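PDB 3K8G: outer membrane protein TP0453 from Treponema pallidum, which might be involved in ligand transport, and alters membrane permeability at acidic pH, increasing the leakiness of lipid vesicles when not lipidated. Local coordinates for residues D89-T94 against Y103-T108; K44-K49 against N82-R87; G74-A79 against H116-I121. One frame throughout, in Å; residues are numbered along the deposited sequence.

How the interactions relate
All three contacts lie at the end of the U-shaped half-barrel where strand 92-95 is the outermost strand. Interaction 1 is a surface contact inside a beta hairpin, though it contains one buried tryptophan. Interaction 2 is mostly buried and ties helix 45-52 to the loop that precedes that hairpin. Interaction 3 is partly buried and lies where strands 67-74 and 117-123 pair. Interaction 1 combines two backbone bonds with aromatic and apolar packing round Trp91. A carboxylate carries interaction 2, and a tyrosine beside backbone and a serine marks interaction 3. Interactions 1 and 2 touch through Trp91 and Asp46 and through Tyr103 and Phe85. Interaction 3 meets interaction 1 by packing of Thr108 on Val120.

Interaction 1: D89-T94 against Y103-T108; sequences DGWAST and YESEHT
Ala92 and Glu104 form an antiparallel hydrogen-bonded pair in the beta hairpin of strands 92-95 and 101-104. Ala92 N donates to Glu104 O at 2.9 Å. Glu104 N returns a bond to Ala92 O at 2.7 Å. Ser93 and Tyr103 follow as a non-hydrogen-bonded pair.

The tight part is built round the buried Trp91 ring. Its CG stands anti to the carbonyl carbon (chi1 -68°), and the six-membered ring reaches across to the other segment. Ser105 CB lies over one face of that ring, 4.3 Å from its centroid, in a CH-pi contact. Tyr103 CB packs against Trp91 CE3 at 3.7 Å, and the two side chains cross at about a right angle. Phe85 joins both aromatics, stacked on Tyr103 and edge-to-face with Trp91. Trp91 also touches Val110 of strand 108-114.

The solvent side is looser. Ala92 and Glu104 put their side chains on the sheet face away from Ser93 and Tyr103. Both are exposed, and their contacts to the other segment are chiefly with backbone oxygens. Ser93 is exposed too, although its CB rests against the Tyr103 ring, 3.8 Å from CE1.

Beyond the strand, the chain turns at Ser105 to Thr108. Thr108 O accepts from Ser105 N and also from Ser105 OG. The hydroxyl bond is 2.8 Å long and uses a lone pair of Thr108 O in the carbonyl plane.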
ATOM      1  N   ASP A  89      24.702   1.735   9.742  1.00 30.05           N
ATOM      2  CA  ASP A  89      23.272   1.775  10.006  1.00 29.59           C
ATOM      3  C   ASP A  89      22.674   0.378  10.094  1.00 29.96           C
ATOM      4  O   ASP A  89      21.461   0.227  10.268  1.00 30.03           O
ATOM      5  CB  ASP A  89      22.545   2.653   8.980  1.00 28.69           C
ATOM      6  CG  ASP A  89      22.644   4.137   9.314  1.00 31.79           C
ATOM      7  OD1 ASP A  89      22.742   4.462  10.519  1.00 27.13           O
ATOM      8  OD2 ASP A  89      22.634   4.975   8.380  1.00 31.81           O
ATOM      9  N   GLY A  90      23.539  -0.633   9.997  1.00 29.89           N
ATOM     10  CA  GLY A  90      23.126  -2.030  10.103  1.00 28.73           C
ATOM     11  C   GLY A  90      22.703  -2.653   8.785  1.00 27.79           C
ATOM     12  O   GLY A  90      21.934  -3.626   8.784  1.00 29.74           O
ATOM     13  N   TRP A  91      23.190  -2.093   7.674  1.00 26.39           N
ATOM     14  CA  TRP A  91      22.927  -2.593   6.317  1.00 26.59           C
ATOM     15  C   TRP A  91      24.068  -3.467   5.820  1.00 27.93           C
ATOM     16  O   TRP A  91      25.215  -3.030   5.818  1.00 27.79           O
ATOM     17  CB  TRP A  91      22.788  -1.447   5.304  1.00 25.34           C
ATOM     18  CG  TRP A  91      21.608  -0.627   5.469  1.00 24.29           C
ATOM     19  CD1 TRP A  91      21.544   0.618   6.050  1.00 25.20           C
ATOM     20  CD2 TRP A  91      20.270  -0.956   5.060  1.00 22.27           C
ATOM     21  NE1 TRP A  91      20.249   1.075   6.025  1.00 27.09           N
ATOM     22  CE2 TRP A  91      19.446   0.138   5.420  1.00 23.99           C
ATOM     23  CE3 TRP A  91      19.688  -2.068   4.423  1.00 22.13           C
ATOM     24  CZ2 TRP A  91      18.063   0.153   5.177  1.00 26.74           C
ATOM     25  CZ3 TRP A  91      18.305  -2.046   4.160  1.00 16.98           C
ATOM     26  CH2 TRP A  91      17.513  -0.943   4.540  1.00 23.32           C
ATOM     27  N   ALA A  92      23.749  -4.680   5.378  1.00 28.91           N
ATOM     28  CA  ALA A  92      24.740  -5.552   4.762  1.00 30.29           C
ATOM     29  C   ALA A  92      24.413  -5.674   3.297  1.00 31.75           C
ATOM     30  O   ALA A  92      23.241  -5.801   2.928  1.00 30.67           O
ATOM     31  CB  ALA A  92      24.742  -6.909   5.416  1.00 30.83           C
ATOM     32  N   SER A  93      25.442  -5.607   2.460  1.00 33.20           N
ATOM     33  CA  SER A  93      25.270  -5.729   1.022  1.00 37.11           C
ATOM     34  C   SER A  93      25.740  -7.097   0.520  1.00 40.30           C
ATOM     35  O   SER A  93      26.680  -7.679   1.074  1.00 40.22           O
ATOM     36  CB  SER A  93      26.035  -4.625   0.304  1.00 37.62           C
ATOM     37  OG  SER A  93      27.429  -4.830   0.437  1.00 37.92           O
ATOM     38  N   THR A  94      25.085  -7.581  -0.532  1.00 43.41           N
ATOM     39  CA  THR A  94      25.447  -8.841  -1.184  1.00 49.13           C
ATOM     40  C   THR A  94      25.349  -8.687  -2.702  1.00 51.42           C
ATOM     41  O   THR A  94      24.441  -8.023  -3.220  1.00 50.18           O
ATOM     42  CB  THR A  94      24.564 -10.037  -0.717  1.00 49.38           C
ATOM     43  OG1 THR A  94      24.388  -9.991   0.705  1.00 52.90           O
ATOM     44  CG2 THR A  94      25.215 -11.371  -1.079  1.00 51.48           C
ATOM     45  N   TYR A 103      20.632  -5.029  -0.392  1.00 21.56           N
ATOM     46  CA  TYR A 103      20.922  -4.563   0.964  1.00 19.78           C
ATOM     47  C   TYR A 103      19.950  -5.193   1.972  1.00 21.29           C
ATOM     48  O   TYR A 103      18.717  -5.219   1.757  1.00 19.89           O
ATOM     49  CB  TYR A 103      20.888  -3.039   1.009  1.00 20.04           C
ATOM     50  CG  TYR A 103      21.812  -2.391  -0.023  1.00 23.81           C
ATOM     51  CD1 TYR A 103      23.161  -2.174   0.264  1.00 24.57           C
ATOM     52  CD2 TYR A 103      21.338  -2.017  -1.283  1.00 26.56           C
ATOM     53  CE1 TYR A 103      24.017  -1.586  -0.668  1.00 28.91           C
ATOM     54  CE2 TYR A 103      22.187  -1.422  -2.230  1.00 30.17           C
ATOM     55  CZ  TYR A 103      23.523  -1.211  -1.904  1.00 31.58           C
ATOM     56  OH  TYR A 103      24.374  -0.633  -2.813  1.00 35.37           O
ATOM     57  N   GLU A 104      20.501  -5.741   3.050  1.00 19.09           N
ATOM     58  CA  GLU A 104      19.697  -6.446   4.047  1.00 20.12           C
ATOM     59  C   GLU A 104      19.896  -5.857   5.409  1.00 20.50           C
ATOM     60  O   GLU A 104      21.024  -5.489   5.773  1.00 19.96           O
ATOM     61  CB  GLU A 104      20.059  -7.950   4.089  1.00 20.68           C
ATOM     62  CG  GLU A 104      19.918  -8.658   2.716  1.00 27.73           C
ATOM     63  CD  GLU A 104      19.855 -10.187   2.816  1.00 37.45           C
ATOM     64  OE1 GLU A 104      20.663 -10.784   3.565  1.00 44.43           O
ATOM     65  OE2 GLU A 104      18.997 -10.782   2.132  1.00 41.76           O
ATOM     66  N   SER A 105      18.809  -5.781   6.165  1.00 19.00           N
ATOM     67  CA  SER A 105      18.853  -5.431   7.586  1.00 21.57           C
ATOM     68  C   SER A 105      17.913  -6.367   8.361  1.00 22.17           C
ATOM     69  O   SER A 105      17.250  -7.219   7.759  1.00 22.38           O
ATOM     70  CB  SER A 105      18.475  -3.955   7.799  1.00 20.83           C
ATOM     71  OG  SER A 105      17.144  -3.663   7.355  1.00 22.59           O
ATOM     72  N   GLU A 106      17.831  -6.208   9.678  1.00 21.64           N
ATOM     73  CA  GLU A 106      16.949  -7.062  10.494  1.00 23.21           C
ATOM     74  C   GLU A 106      15.550  -7.295   9.897  1.00 21.80           C
ATOM     75  O   GLU A 106      15.080  -8.436   9.807  1.00 21.86           O
ATOM     76  CB  GLU A 106      16.773  -6.481  11.903  1.00 22.24           C
ATOM     77  CG  GLU A 106      16.064  -7.431  12.869  1.00 30.00           C
ATOM     78  CD  GLU A 106      16.882  -8.689  13.194  1.00 40.34           C
ATOM     79  OE1 GLU A 106      18.085  -8.757  12.835  1.00 42.72           O
ATOM     80  OE2 GLU A 106      16.321  -9.611  13.826  1.00 44.98           O
ATOM     81  N   HIS A 107      14.864  -6.212   9.568  1.00 21.63           N
ATOM     82  CA  HIS A 107      13.486  -6.337   9.081  1.00 22.49           C
ATOM     83  C   HIS A 107      13.250  -5.855   7.642  1.00 22.50           C
ATOM     84  O   HIS A 107      12.148  -6.022   7.122  1.00 18.70           O
ATOM     85  CB  HIS A 107      12.534  -5.610  10.022  1.00 21.93           C
ATOM     86  CG  HIS A 107      12.397  -6.270  11.359  1.00 30.15           C
ATOM     87  ND1 HIS A 107      11.891  -7.546  11.511  1.00 32.99           N
ATOM     88  CD2 HIS A 107      12.707  -5.835  12.603  1.00 29.08           C
ATOM     89  CE1 HIS A 107      11.907  -7.871  12.792  1.00 34.06           C
ATOM     90  NE2 HIS A 107      12.389  -6.849  13.476  1.00 34.00           N
ATOM     91  N   THR A 108      14.261  -5.232   7.030  1.00 23.01           N
ATOM     92  CA  THR A 108      14.105  -4.606   5.717  1.00 22.92           C
ATOM     93  C   THR A 108      15.176  -5.013   4.717  1.00 22.23           C
ATOM     94  O   THR A 108      16.373  -4.968   5.027  1.00 21.53           O
ATOM     95  CB  THR A 108      14.047  -3.070   5.833  1.00 23.46           C
ATOM     96  OG1 THR A 108      13.119  -2.716   6.851  1.00 26.19           O
ATOM     97  CG2 THR A 108      13.571  -2.437   4.521  1.00 24.07           C
TER

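Interaction 2: K44-K49 against N82-R87; sequences KADIKK and NLIFSR
Asp46 reaches from helix 45-52 to the backbone of Phe85 in the loop after helix 78-81. Phe85 N donates to Asp46 OD2 at 2.7 Å. The bond is bent, with 143° at the hydrogen. The N-H meets the carboxylate from above, 36° out of its plane. The same oxygen lies 3.3 Å from Ile84 CB. A water lies 2.6 Å from Asp46 OD2 and probably donates to it; it accepts from Ser86 N at 3.0 Å. One carboxylate oxygen therefore holds two successive backbone N-H groups, one directly and one probably through water.

Ile84 fills the apolar side of the contact. Its CG2 stands beside the backbone N, anti to the carbonyl carbon, and meets Lys49 CD at 3.6 Å. The Ile84 and Lys49 side chains run past each other in opposite directions. The lysine takes part through its methylene chain. Asp46 and Lys49 lie three residues apart, so both meet Ile84 from the same side of the helix.

Further out, Asp46 OD1 takes a weak hydrogen bond from Trp91 NE1, which probably helps to hold the carboxylate's rotation. The Phe85 side chain starts away from helix 45-52 and touches Val110 of strand 108-114. Ile84 and Phe85 both touch Ile50 of helix 45-52.

This helix is amphipathic helix 3, one of those that move away from helices 7 and 8 when the cavity opens. Buried Asp46 ties it to the 82-87 loop. Phe85 N and Trp91 NE1 would tend to favour its charged form, while the nearby carboxylate of Asp89 would oppose it.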
ATOM      1  N   LYS A  44      16.545   4.084   9.432  1.00 38.05           N
ATOM      2  CA  LYS A  44      15.453   5.019   9.232  1.00 38.92           C
ATOM      3  C   LYS A  44      15.674   5.962   8.056  1.00 37.56           C
ATOM      4  O   LYS A  44      14.776   6.171   7.256  1.00 40.70           O
ATOM      5  CB  LYS A  44      15.182   5.848  10.498  1.00 38.08           C
ATOM      6  CG  LYS A  44      13.935   5.434  11.280  1.00 39.57           C
ATOM      7  CD  LYS A  44      13.831   6.208  12.589  1.00 40.62           C
ATOM      8  CE  LYS A  44      14.557   5.478  13.694  1.00 42.05           C
ATOM      9  NZ  LYS A  44      13.683   4.484  14.355  1.00 44.15           N
ATOM     10  N   ALA A  45      16.846   6.562   7.964  1.00 36.30           N
ATOM     11  CA  ALA A  45      17.000   7.664   7.013  1.00 34.42           C
ATOM     12  C   ALA A  45      16.896   7.204   5.557  1.00 31.74           C
ATOM     13  O   ALA A  45      16.303   7.911   4.729  1.00 31.72           O
ATOM     14  CB  ALA A  45      18.297   8.445   7.265  1.00 33.32           C
ATOM     15  N   ASP A  46      17.442   6.014   5.268  1.00 27.01           N
ATOM     16  CA  ASP A  46      17.568   5.516   3.896  1.00 25.51           C
ATOM     17  C   ASP A  46      16.187   5.385   3.231  1.00 22.50           C
ATOM     18  O   ASP A  46      15.999   5.758   2.059  1.00 21.18           O
ATOM     19  CB  ASP A  46      18.289   4.154   3.832  1.00 23.78           C
ATOM     20  CG  ASP A  46      19.502   4.058   4.760  1.00 29.53           C
ATOM     21  OD1 ASP A  46      19.334   3.748   5.959  1.00 30.20           O
ATOM     22  OD2 ASP A  46      20.635   4.244   4.271  1.00 28.93           O
ATOM     23  N   ILE A  47      15.233   4.864   3.977  1.00 21.98           N
ATOM     24  CA  ILE A  47      13.857   4.675   3.434  1.00 23.33           C
ATOM     25  C   ILE A  47      13.215   6.019   3.102  1.00 22.70           C
ATOM     26  O   ILE A  47      12.678   6.201   2.004  1.00 22.35           O
ATOM     27  CB  ILE A  47      12.960   3.843   4.378  1.00 23.56           C
ATOM     28  CG1 ILE A  47      13.660   2.542   4.796  1.00 27.67           C
ATOM     29  CG2 ILE A  47      11.596   3.503   3.716  1.00 28.17           C
ATOM     30  CD1 ILE A  47      13.844   1.492   3.664  1.00 29.93           C
ATOM     31  N   LYS A  48      13.314   6.983   4.027  1.00 25.87           N
ATOM     32  CA  LYS A  48      12.815   8.338   3.770  1.00 25.67           C
ATOM     33  C   LYS A  48      13.529   8.940   2.573  1.00 25.88           C
ATOM     34  O   LYS A  48      12.895   9.523   1.694  1.00 26.01           O
ATOM     35  CB  LYS A  48      12.950   9.245   5.015  1.00 27.63           C
ATOM     36  CG  LYS A  48      11.850   9.036   6.048  1.00 31.81           C
ATOM     37  CD  LYS A  48      11.633  10.262   6.930  1.00 39.22           C
ATOM     38  CE  LYS A  48      10.491  10.018   7.923  1.00 42.59           C
ATOM     39  NZ  LYS A  48      10.087  11.264   8.658  1.00 43.12           N
ATOM     40  N   LYS A  49      14.853   8.773   2.516  1.00 25.77           N
ATOM     41  CA  LYS A  49      15.623   9.283   1.387  1.00 25.24           C
ATOM     42  C   LYS A  49      15.142   8.701   0.057  1.00 24.44           C
ATOM     43  O   LYS A  49      15.031   9.428  -0.944  1.00 24.02           O
ATOM     44  CB  LYS A  49      17.129   9.053   1.596  1.00 25.96           C
ATOM     45  CG  LYS A  49      17.744  10.049   2.606  1.00 27.33           C
ATOM     46  CD  LYS A  49      19.212   9.714   2.913  1.00 32.50           C
ATOM     47  CE  LYS A  49      19.850  10.734   3.857  1.00 34.63           C
ATOM     48  NZ  LYS A  49      19.173  10.726   5.179  1.00 35.96           N
ATOM     49  N   ASN A  82      24.946   5.282  -3.647  1.00 21.76           N
ATOM     50  CA  ASN A  82      26.230   5.138  -2.968  1.00 23.54           C
ATOM     51  C   ASN A  82      26.284   5.705  -1.542  1.00 22.70           C
ATOM     52  O   ASN A  82      27.047   5.210  -0.694  1.00 22.81           O
ATOM     53  CB  ASN A  82      27.365   5.732  -3.805  1.00 22.32           C
ATOM     54  CG  ASN A  82      28.707   5.557  -3.138  1.00 26.48           C
ATOM     55  OD1 ASN A  82      29.130   4.430  -2.872  1.00 25.84           O
ATOM     56  ND2 ASN A  82      29.371   6.679  -2.815  1.00 18.86           N
ATOM     57  N   LEU A  83      25.458   6.715  -1.282  1.00 21.87           N
ATOM     58  CA  LEU A  83      25.466   7.462  -0.025  1.00 22.74           C
ATOM     59  C   LEU A  83      24.468   6.967   1.016  1.00 24.44           C
ATOM     60  O   LEU A  83      24.388   7.520   2.121  1.00 24.93           O
ATOM     61  CB  LEU A  83      25.225   8.951  -0.311  1.00 22.12           C
ATOM     62  CG  LEU A  83      26.392   9.579  -1.092  1.00 23.35           C
ATOM     63  CD1 LEU A  83      26.135  11.062  -1.350  1.00 24.14           C
ATOM     64  CD2 LEU A  83      27.704   9.366  -0.335  1.00 22.94           C
ATOM     65  N   ILE A  84      23.673   5.964   0.654  1.00 22.55           N
ATOM     66  CA  ILE A  84      22.801   5.315   1.621  1.00 22.89           C
ATOM     67  C   ILE A  84      23.258   3.879   1.871  1.00 22.56           C
ATOM     68  O   ILE A  84      24.334   3.487   1.406  1.00 21.02           O
ATOM     69  CB  ILE A  84      21.312   5.393   1.209  1.00 24.07           C
ATOM     70  CG1 ILE A  84      21.089   4.891  -0.226  1.00 25.84           C
ATOM     71  CG2 ILE A  84      20.785   6.852   1.401  1.00 24.58           C
ATOM     72  CD1 ILE A  84      19.585   4.729  -0.592  1.00 28.18           C
ATOM     73  N   PHE A  85      22.444   3.101   2.589  1.00 21.18           N
ATOM     74  CA  PHE A  85      22.812   1.744   2.997  1.00 22.11           C
ATOM     75  C   PHE A  85      24.219   1.699   3.593  1.00 21.72           C
ATOM     76  O   PHE A  85      25.049   0.902   3.186  1.00 22.64           O
ATOM     77  CB  PHE A  85      22.716   0.744   1.823  1.00 22.43           C
ATOM     78  CG  PHE A  85      21.470   0.887   1.000  1.00 22.33           C
ATOM     79  CD1 PHE A  85      20.215   0.628   1.557  1.00 19.82           C
ATOM     80  CD2 PHE A  85      21.549   1.301  -0.327  1.00 23.76           C
ATOM     81  CE1 PHE A  85      19.058   0.778   0.809  1.00 20.49           C
ATOM     82  CE2 PHE A  85      20.385   1.433  -1.095  1.00 23.77           C
ATOM     83  CZ  PHE A  85      19.136   1.180  -0.510  1.00 18.90           C
ATOM     84  N   SER A  86      24.490   2.560   4.560  1.00 22.32           N
ATOM     85  CA  SER A  86      25.777   2.512   5.239  1.00 24.21           C
ATOM     86  C   SER A  86      25.817   1.346   6.234  1.00 24.10           C
ATOM     87  O   SER A  86      24.837   1.079   6.927  1.00 24.31           O
ATOM     88  CB  SER A  86      26.037   3.849   5.936  1.00 23.23           C
ATOM     89  OG  SER A  86      26.638   3.636   7.198  1.00 29.28           O
ATOM     90  N   ARG A  87      26.941   0.637   6.289  1.00 25.58           N
ATOM     91  CA  ARG A  87      27.127  -0.443   7.278  1.00 27.85           C
ATOM     92  C   ARG A  87      27.017   0.006   8.739  1.00 28.03           C
ATOM     93  O   ARG A  87      26.733  -0.805   9.619  1.00 28.85           O
ATOM     94  CB  ARG A  87      28.465  -1.163   7.068  1.00 29.19           C
ATOM     95  CG  ARG A  87      28.431  -2.160   5.931  1.00 33.86           C
ATOM     96  CD  ARG A  87      29.213  -1.647   4.739  1.00 40.03           C
ATOM     97  NE  ARG A  87      30.630  -1.473   5.063  1.00 39.80           N
ATOM     98  CZ  ARG A  87      31.531  -0.942   4.239  1.00 46.02           C
ATOM     99  NH1 ARG A  87      31.171  -0.531   3.023  1.00 46.11           N
ATOM    100  NH2 ARG A  87      32.800  -0.820   4.626  1.00 44.71           N
TER
HETATM  101  O   HOH W   1      22.731   4.660   5.708  1.00 22.79           O

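Interaction 3: G74-A79 against H116-I121; sequences GSYPYA and HFSCVI
The Tyr76 ring lies beside the start of strand 117-123. Over one face is Gly74 C of its own segment, 4.0 Å above the plane and offset toward the rim. At the edge, in the ring plane, is Phe117 N, 3.7 Å from Tyr76 CD2. The backbone of His116 and Phe117 also approaches obliquely, with Phe117 C 3.6 Å from Tyr76 CE2. The His116 ring is met at its edge by Gly74 O, which lies 3.1 Å from His116 CD2.

With chi1 at -48° the Tyr76 ring swings to the side of its backbone N, and its far end comes up to the strand. Its hydroxyl ends near Ser118. Ser118 OG and Tyr76 OH are 3.0 Å apart in a weak hydrogen bond whose proton has another acceptor within reach. Tyr76 OH has its stronger bond with Thr54 OG1. Ser118 OG is also bonded to a molecule of methylpentanediol, probably from the crystallisation liquor. Ile112 of strand 108-114 touches both Tyr76 and Ser118.

Between the two segments there is one backbone hydrogen bond. Gly74 N donates to His116 O at 3.0 Å, with 167° at the hydrogen. The donor sits 48° above the carbonyl plane, so it does not lie on a lone pair.

Farther along, Ser118 pairs with Gly72 and Val120 with Leu70 through backbone bonds. Gly74 and His116 thus mark the end of the antiparallel pairing of strands 67-74 and 117-123 in the beta half-barrel, where the chain leaves for helix 78-81.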
ATOM      1  N   GLY A  74      10.970   5.821  -9.587  1.00 16.43           N
ATOM      2  CA  GLY A  74      11.584   7.095  -9.238  1.00 18.55           C
ATOM      3  C   GLY A  74      12.882   7.307  -9.987  1.00 19.29           C
ATOM      4  O   GLY A  74      13.086   6.773 -11.078  1.00 16.07           O
ATOM      5  N   SER A  75      13.759   8.079  -9.368  1.00 20.60           N
ATOM      6  CA  SER A  75      15.070   8.423  -9.955  1.00 21.44           C
ATOM      7  C   SER A  75      16.099   8.097  -8.888  1.00 19.49           C
ATOM      8  O   SER A  75      16.154   8.752  -7.850  1.00 20.97           O
ATOM      9  CB  SER A  75      15.105   9.908 -10.319  1.00 22.81           C
ATOM     10  OG  SER A  75      16.320  10.239 -10.983  1.00 31.89           O
ATOM     11  N   TYR A  76      16.844   7.025  -9.101  1.00 19.24           N
ATOM     12  CA  TYR A  76      17.768   6.532  -8.094  1.00 20.77           C
ATOM     13  C   TYR A  76      19.192   6.417  -8.671  1.00 21.58           C
ATOM     14  O   TYR A  76      19.729   5.308  -8.802  1.00 22.70           O
ATOM     15  CB  TYR A  76      17.298   5.191  -7.552  1.00 19.88           C
ATOM     16  CG  TYR A  76      15.819   5.134  -7.153  1.00 19.30           C
ATOM     17  CD1 TYR A  76      15.349   5.860  -6.071  1.00 18.97           C
ATOM     18  CD2 TYR A  76      14.910   4.350  -7.870  1.00 15.85           C
ATOM     19  CE1 TYR A  76      14.019   5.812  -5.696  1.00 18.08           C
ATOM     20  CE2 TYR A  76      13.578   4.288  -7.494  1.00 16.04           C
ATOM     21  CZ  TYR A  76      13.143   5.005  -6.410  1.00 14.98           C
ATOM     22  OH  TYR A  76      11.826   4.954  -6.017  1.00 14.67           O
ATOM     23  N   PRO A  77      19.802   7.571  -9.015  1.00 22.81           N
ATOM     24  CA  PRO A  77      21.165   7.598  -9.580  1.00 24.10           C
ATOM     25  C   PRO A  77      22.216   7.022  -8.637  1.00 23.69           C
ATOM     26  O   PRO A  77      22.020   6.988  -7.432  1.00 23.34           O
ATOM     27  CB  PRO A  77      21.441   9.095  -9.806  1.00 23.49           C
ATOM     28  CG  PRO A  77      20.162   9.793  -9.688  1.00 25.71           C
ATOM     29  CD  PRO A  77      19.258   8.928  -8.821  1.00 23.26           C
ATOM     30  N   TYR A  78      23.337   6.594  -9.198  1.00 25.95           N
ATOM     31  CA  TYR A  78      24.456   6.031  -8.424  1.00 27.47           C
ATOM     32  C   TYR A  78      24.926   6.946  -7.288  1.00 27.06           C
ATOM     33  O   TYR A  78      25.257   6.472  -6.208  1.00 27.57           O
ATOM     34  CB  TYR A  78      25.628   5.717  -9.356  1.00 27.22           C
ATOM     35  CG  TYR A  78      26.842   5.142  -8.648  1.00 33.88           C
ATOM     36  CD1 TYR A  78      28.036   5.869  -8.558  1.00 35.44           C
ATOM     37  CD2 TYR A  78      26.795   3.874  -8.068  1.00 36.04           C
ATOM     38  CE1 TYR A  78      29.155   5.331  -7.914  1.00 39.20           C
ATOM     39  CE2 TYR A  78      27.895   3.335  -7.424  1.00 38.07           C
ATOM     40  CZ  TYR A  78      29.069   4.063  -7.347  1.00 40.79           C
ATOM     41  OH  TYR A  78      30.146   3.507  -6.699  1.00 43.58           O
ATOM     42  N   ALA A  79      24.930   8.253  -7.542  1.00 28.43           N
ATOM     43  CA  ALA A  79      25.434   9.244  -6.584  1.00 28.45           C
ATOM     44  C   ALA A  79      24.525   9.282  -5.367  1.00 28.27           C
ATOM     45  O   ALA A  79      24.949   9.644  -4.264  1.00 28.48           O
ATOM     46  CB  ALA A  79      25.527  10.627  -7.235  1.00 26.97           C
ATOM     47  N   HIS A 116      15.664   3.605 -12.266  1.00 19.70           N
ATOM     48  CA  HIS A 116      14.318   4.123 -12.065  1.00 21.48           C
ATOM     49  C   HIS A 116      13.364   3.227 -11.245  1.00 18.49           C
ATOM     50  O   HIS A 116      12.170   3.540 -11.152  1.00 17.47           O
ATOM     51  CB  HIS A 116      13.694   4.565 -13.408  1.00 22.74           C
ATOM     52  CG  HIS A 116      14.492   5.632 -14.097  1.00 30.83           C
ATOM     53  ND1 HIS A 116      15.198   5.405 -15.260  1.00 37.11           N
ATOM     54  CD2 HIS A 116      14.758   6.913 -13.741  1.00 32.97           C
ATOM     55  CE1 HIS A 116      15.834   6.509 -15.609  1.00 34.21           C
ATOM     56  NE2 HIS A 116      15.585   7.438 -14.703  1.00 34.81           N
ATOM     57  N   PHE A 117      13.886   2.145 -10.658  1.00 17.51           N
ATOM     58  CA  PHE A 117      13.050   1.179  -9.880  1.00 16.90           C
ATOM     59  C   PHE A 117      13.695   0.881  -8.557  1.00 14.55           C
ATOM     60  O   PHE A 117      14.930   0.695  -8.483  1.00 14.69           O
ATOM     61  CB  PHE A 117      12.959  -0.224 -10.532  1.00 18.18           C
ATOM     62  CG  PHE A 117      12.462  -0.241 -11.941  1.00 23.09           C
ATOM     63  CD1 PHE A 117      11.397   0.559 -12.337  1.00 30.28           C
ATOM     64  CD2 PHE A 117      13.009  -1.136 -12.852  1.00 26.06           C
ATOM     65  CE1 PHE A 117      10.910   0.504 -13.644  1.00 33.94           C
ATOM     66  CE2 PHE A 117      12.529  -1.204 -14.159  1.00 33.65           C
ATOM     67  CZ  PHE A 117      11.479  -0.377 -14.555  1.00 32.41           C
ATOM     68  N   SER A 118      12.864   0.735  -7.533  1.00 11.67           N
ATOM     69  CA  SER A 118      13.318   0.264  -6.218  1.00 11.72           C
ATOM     70  C   SER A 118      12.385  -0.859  -5.722  1.00 13.71           C
ATOM     71  O   SER A 118      11.213  -0.852  -6.049  1.00 11.72           O
ATOM     72  CB  SER A 118      13.332   1.398  -5.199  1.00 11.17           C
ATOM     73  OG  SER A 118      12.070   2.064  -5.091  1.00 14.56           O
ATOM     74  N   CYS A 119      12.930  -1.835  -4.990  1.00 12.61           N
ATOM     75  CA  CYS A 119      12.129  -2.918  -4.387  1.00 14.18           C
ATOM     76  C   CYS A 119      12.480  -3.018  -2.918  1.00 13.24           C
ATOM     77  O   CYS A 119      13.656  -3.051  -2.568  1.00 13.66           O
ATOM     78  CB  CYS A 119      12.435  -4.270  -5.066  1.00 13.53           C
ATOM     79  SG  CYS A 119      12.043  -4.290  -6.846  1.00 20.50           S
ATOM     80  N   VAL A 120      11.466  -3.093  -2.062  1.00 11.65           N
ATOM     81  CA  VAL A 120      11.655  -3.131  -0.624  1.00 12.88           C
ATOM     82  C   VAL A 120      10.760  -4.233  -0.111  1.00 14.28           C
ATOM     83  O   VAL A 120       9.589  -4.339  -0.513  1.00 11.39           O
ATOM     84  CB  VAL A 120      11.239  -1.788   0.052  1.00 13.05           C
ATOM     85  CG1 VAL A 120      11.253  -1.891   1.589  1.00 13.27           C
ATOM     86  CG2 VAL A 120      12.132  -0.660  -0.417  1.00 16.46           C
ATOM     87  N   ILE A 121      11.322  -5.084   0.739  1.00  9.73           N
ATOM     88  CA  ILE A 121      10.531  -6.094   1.385  1.00  9.70           C
ATOM     89  C   ILE A 121      10.765  -5.881   2.871  1.00 13.05           C
ATOM     90  O   ILE A 121      11.924  -5.863   3.327  1.00 10.99           O
ATOM     91  CB  ILE A 121      11.028  -7.527   0.983  1.00 11.22           C
ATOM     92  CG1 ILE A 121      10.944  -7.721  -0.548  1.00 12.34           C
ATOM     93  CG2 ILE A 121      10.242  -8.600   1.769  1.00 13.21           C
ATOM     94  CD1 ILE A 121      11.586  -9.041  -1.034  1.00 13.74           C
TER